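PDB 3N2S: NADPH-dependent nitro/flavin reductase, which reduces FMN with NADPH as reductant and also reduces nitroaromatic compounds, quinones and azo dyes, working as a homodimer. Local coordinates for residues S13-T18 with G131-G136. Sequence-based numbering, arbitrary orientation.
With FMN (flavin mononucleotide), chain E.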
loop_
_atom_site.group_PDB
_atom_site.type_symbol
_atom_site.label_atom_id
_atom_site.label_comp_id
_atom_site.label_asym_id
_atom_site.label_seq_id
_atom_site.Cartn_x
_atom_site.Cartn_y
_atom_site.Cartn_z
ATOM N N SER A 13 5.321 -11.570 11.205
ATOM C CA SER A 13 3.883 -11.800 11.316
ATOM C C SER A 13 3.633 -12.617 12.585
ATOM O O SER A 13 4.374 -13.568 12.866
ATOM C CB SER A 13 3.364 -12.545 10.091
ATOM O OG SER A 13 3.415 -11.691 8.959
ATOM N N ILE A 14 2.630 -12.220 13.368
ATOM C CA ILE A 14 2.283 -12.929 14.593
ATOM C C ILE A 14 0.959 -13.647 14.332
ATOM O O ILE A 14 -0.038 -13.027 13.924
ATOM C CB ILE A 14 2.239 -11.954 15.815
ATOM C CG1 ILE A 14 3.638 -11.339 16.109
ATOM C CG2 ILE A 14 1.614 -12.625 17.040
ATOM C CD1 ILE A 14 4.806 -12.344 16.492
ATOM N N ARG A 15 0.964 -14.960 14.526
ATOM C CA ARG A 15 -0.220 -15.763 14.253
ATOM C C ARG A 15 -0.736 -16.465 15.511
ATOM O O ARG A 15 -1.592 -17.339 15.425
ATOM C CB ARG A 15 0.064 -16.759 13.112
ATOM C CG ARG A 15 0.337 -16.074 11.781
ATOM C CD ARG A 15 0.650 -17.103 10.702
ATOM N NE ARG A 15 0.889 -16.454 9.410
ATOM C CZ ARG A 15 2.076 -16.023 9.000
ATOM N NH1 ARG A 15 3.155 -16.209 9.754
ATOM N NH2 ARG A 15 2.205 -15.454 7.807
ATOM N N SER A 16 -0.230 -16.053 16.681
ATOM C CA SER A 16 -0.653 -16.616 17.958
ATOM C C SER A 16 -0.798 -15.463 18.934
ATOM O O SER A 16 0.184 -14.827 19.313
ATOM C CB SER A 16 0.348 -17.662 18.450
ATOM O OG SER A 16 -0.120 -18.232 19.660
ATOM N N PHE A 17 -2.025 -15.185 19.317
ATOM C CA PHE A 17 -2.345 -14.068 20.201
ATOM C C PHE A 17 -3.021 -14.515 21.471
ATOM O O PHE A 17 -3.681 -15.540 21.468
ATOM C CB PHE A 17 -3.302 -13.089 19.488
ATOM C CG PHE A 17 -2.777 -12.450 18.233
ATOM C CD1 PHE A 17 -1.829 -11.425 18.296
ATOM C CD2 PHE A 17 -3.279 -12.815 16.986
ATOM C CE1 PHE A 17 -1.395 -10.771 17.131
ATOM C CE2 PHE A 17 -2.821 -12.189 15.820
ATOM C CZ PHE A 17 -1.889 -11.167 15.900
ATOM N N THR A 18 -2.943 -13.692 22.531
ATOM C CA THR A 18 -3.671 -13.975 23.784
ATOM C C THR A 18 -5.123 -13.525 23.550
ATOM O O THR A 18 -5.392 -12.849 22.559
ATOM C CB THR A 18 -3.086 -13.180 24.954
ATOM O OG1 THR A 18 -3.427 -11.797 24.800
ATOM C CG2 THR A 18 -1.567 -13.376 25.123
ATOM N N GLY A 131 1.395 -7.462 18.170
ATOM C CA GLY A 131 1.710 -8.243 16.987
ATOM C C GLY A 131 0.639 -8.023 15.938
ATOM O O GLY A 131 -0.511 -7.682 16.276
ATOM N N ILE A 132 1.029 -8.164 14.651
ATOM C CA ILE A 132 0.091 -8.023 13.534
ATOM C C ILE A 132 0.262 -9.159 12.532
ATOM O O ILE A 132 1.355 -9.709 12.382
ATOM C CB ILE A 132 0.167 -6.623 12.818
ATOM C CG1 ILE A 132 1.500 -6.384 12.045
ATOM C CG2 ILE A 132 -0.136 -5.447 13.751
ATOM C CD1 ILE A 132 1.499 -6.827 10.529
ATOM N N CYS A 133 -0.797 -9.415 11.761
ATOM C CA CYS A 133 -0.765 -10.321 10.624
ATOM C C CYS A 133 -1.795 -9.859 9.614
ATOM O O CYS A 133 -2.977 -9.732 9.946
ATOM C CB CYS A 133 -0.954 -11.796 10.994
ATOM S SG CYS A 133 -0.528 -12.936 9.645
ATOM N N TYR A 134 -1.325 -9.555 8.390
ATOM C CA TYR A 134 -2.220 -9.186 7.283
ATOM C C TYR A 134 -2.945 -10.446 6.852
ATOM O O TYR A 134 -2.376 -11.529 6.942
ATOM C CB TYR A 134 -1.417 -8.668 6.096
ATOM C CG TYR A 134 -0.990 -7.228 6.210
ATOM C CD1 TYR A 134 -1.684 -6.222 5.545
ATOM C CD2 TYR A 134 0.131 -6.868 6.959
ATOM C CE1 TYR A 134 -1.291 -4.891 5.638
ATOM C CE2 TYR A 134 0.548 -5.544 7.041
ATOM C CZ TYR A 134 -0.176 -4.557 6.389
ATOM O OH TYR A 134 0.240 -3.265 6.439
ATOM N N ILE A 135 -4.214 -10.320 6.411
ATOM C CA ILE A 135 -5.048 -11.459 6.003
ATOM C C ILE A 135 -5.659 -11.200 4.619
ATOM O O ILE A 135 -6.765 -10.673 4.506
ATOM C CB ILE A 135 -6.147 -11.822 7.054
ATOM C CG1 ILE A 135 -5.563 -11.958 8.528
ATOM C CG2 ILE A 135 -6.975 -13.087 6.597
ATOM C CD1 ILE A 135 -4.591 -13.177 8.786
ATOM N N GLY A 136 -4.915 -11.578 3.598
ATOM C CA GLY A 136 -5.350 -11.482 2.205
ATOM C C GLY A 136 -6.294 -12.617 1.850
ATOM O O GLY A 136 -6.963 -12.558 0.821
HETATM N N1 FMN E . -0.369 -14.431 6.390
HETATM C C2 FMN E . -1.311 -15.347 6.739
HETATM O O2 FMN E . -1.079 -16.192 7.625
HETATM N N3 FMN E . -2.525 -15.363 6.127
HETATM C C4 FMN E . -2.969 -14.496 5.158
HETATM O O4 FMN E . -4.094 -14.555 4.647
HETATM C C4A FMN E . -1.992 -13.459 4.757
HETATM N N5 FMN E . -2.329 -12.540 3.887
HETATM C C5A FMN E . -1.413 -11.489 3.666
HETATM C C6 FMN E . -1.826 -10.432 2.813
HETATM C C7 FMN E . -1.025 -9.314 2.632
HETATM C C7M FMN E . -1.549 -8.154 1.798
HETATM C C8 FMN E . 0.299 -9.274 3.221
HETATM C C8M FMN E . 1.220 -8.127 2.997
HETATM C C9 FMN E . 0.744 -10.340 4.059
HETATM C C9A FMN E . -0.081 -11.467 4.283
HETATM N N10 FMN E . 0.252 -12.516 5.180
HETATM C C10 FMN E . -0.638 -13.496 5.491
HETATM C "C1'" FMN E . 1.572 -12.503 5.848
HETATM C "C2'" FMN E . 2.654 -12.944 4.852
HETATM O "O2'" FMN E . 2.546 -14.300 4.726
HETATM C "C3'" FMN E . 4.001 -12.607 5.484
HETATM O "O3'" FMN E . 4.057 -11.154 5.612
HETATM C "C4'" FMN E . 5.228 -13.184 4.646
HETATM O "O4'" FMN E . 5.273 -14.604 4.885
HETATM C "C5'" FMN E . 6.554 -12.609 5.217
HETATM O "O5'" FMN E . 6.623 -13.012 6.617
HETATM P P FMN E . 6.871 -11.939 7.800
HETATM O O1P FMN E . 8.199 -11.257 7.588
HETATM O O2P FMN E . 6.731 -12.860 8.991
HETATM O O3P FMN E . 5.633 -11.027 7.733
HETATM O O HOH W 1 1.521 -9.723 8.139
#
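I14 and I132 meet in a buried contact between a loop and a strand at the FMN site of the nitroreductase fold: 13-18, in the loop after helix 3-9, runs past 131-135, an outermost strand of the sheet within this chain. One backbone hydrogen bond crosses between them, from I14 N to I132 O at 3.0 Å; it is nearly straight (169°), yet its donor stands well above the carbonyl plane. S13 CA adds a CA-H...O contact to the same oxygen. A side chain at G131 would clash with I14 CG1, which lies 3.8 Å from G131 CA, and crowd the F17 ring. F17 turns its ring edge to this glycine, with CE1 3.3 Å from G131 O.

Nearer the flavin, C133 fills the angle between loop and strand. With its sulfur anti to the backbone N (chi1 -166°), SG lies over one face of the R15 guanidinium, 3.8 Å from NE, while CB lies against I14 O, a buried carbonyl oxygen with no hydrogen-bond partner in the model. R15, extended from CG to NE, reaches the pyrimidine end of the isoalloxazine: NE gives a 2.7 Å bond to FMN O2 and NH2 one of 3.1 Å to FMN N1. A leucine here would probably leave O2 and N1 without these donors and C133 SG without its flat neighbour. At the strand's far end G136 N donates to FMN N5 at 2.8 Å, and S13 grips the phosphate through N and OG; a water links that hydroxyl to Y134 N. T39 of the second subunit also binds the cofactor. A positive charge beside N1 and O2 would be expected to stabilise the negative charge that gathers there when the flavin takes up hydride from NADPH.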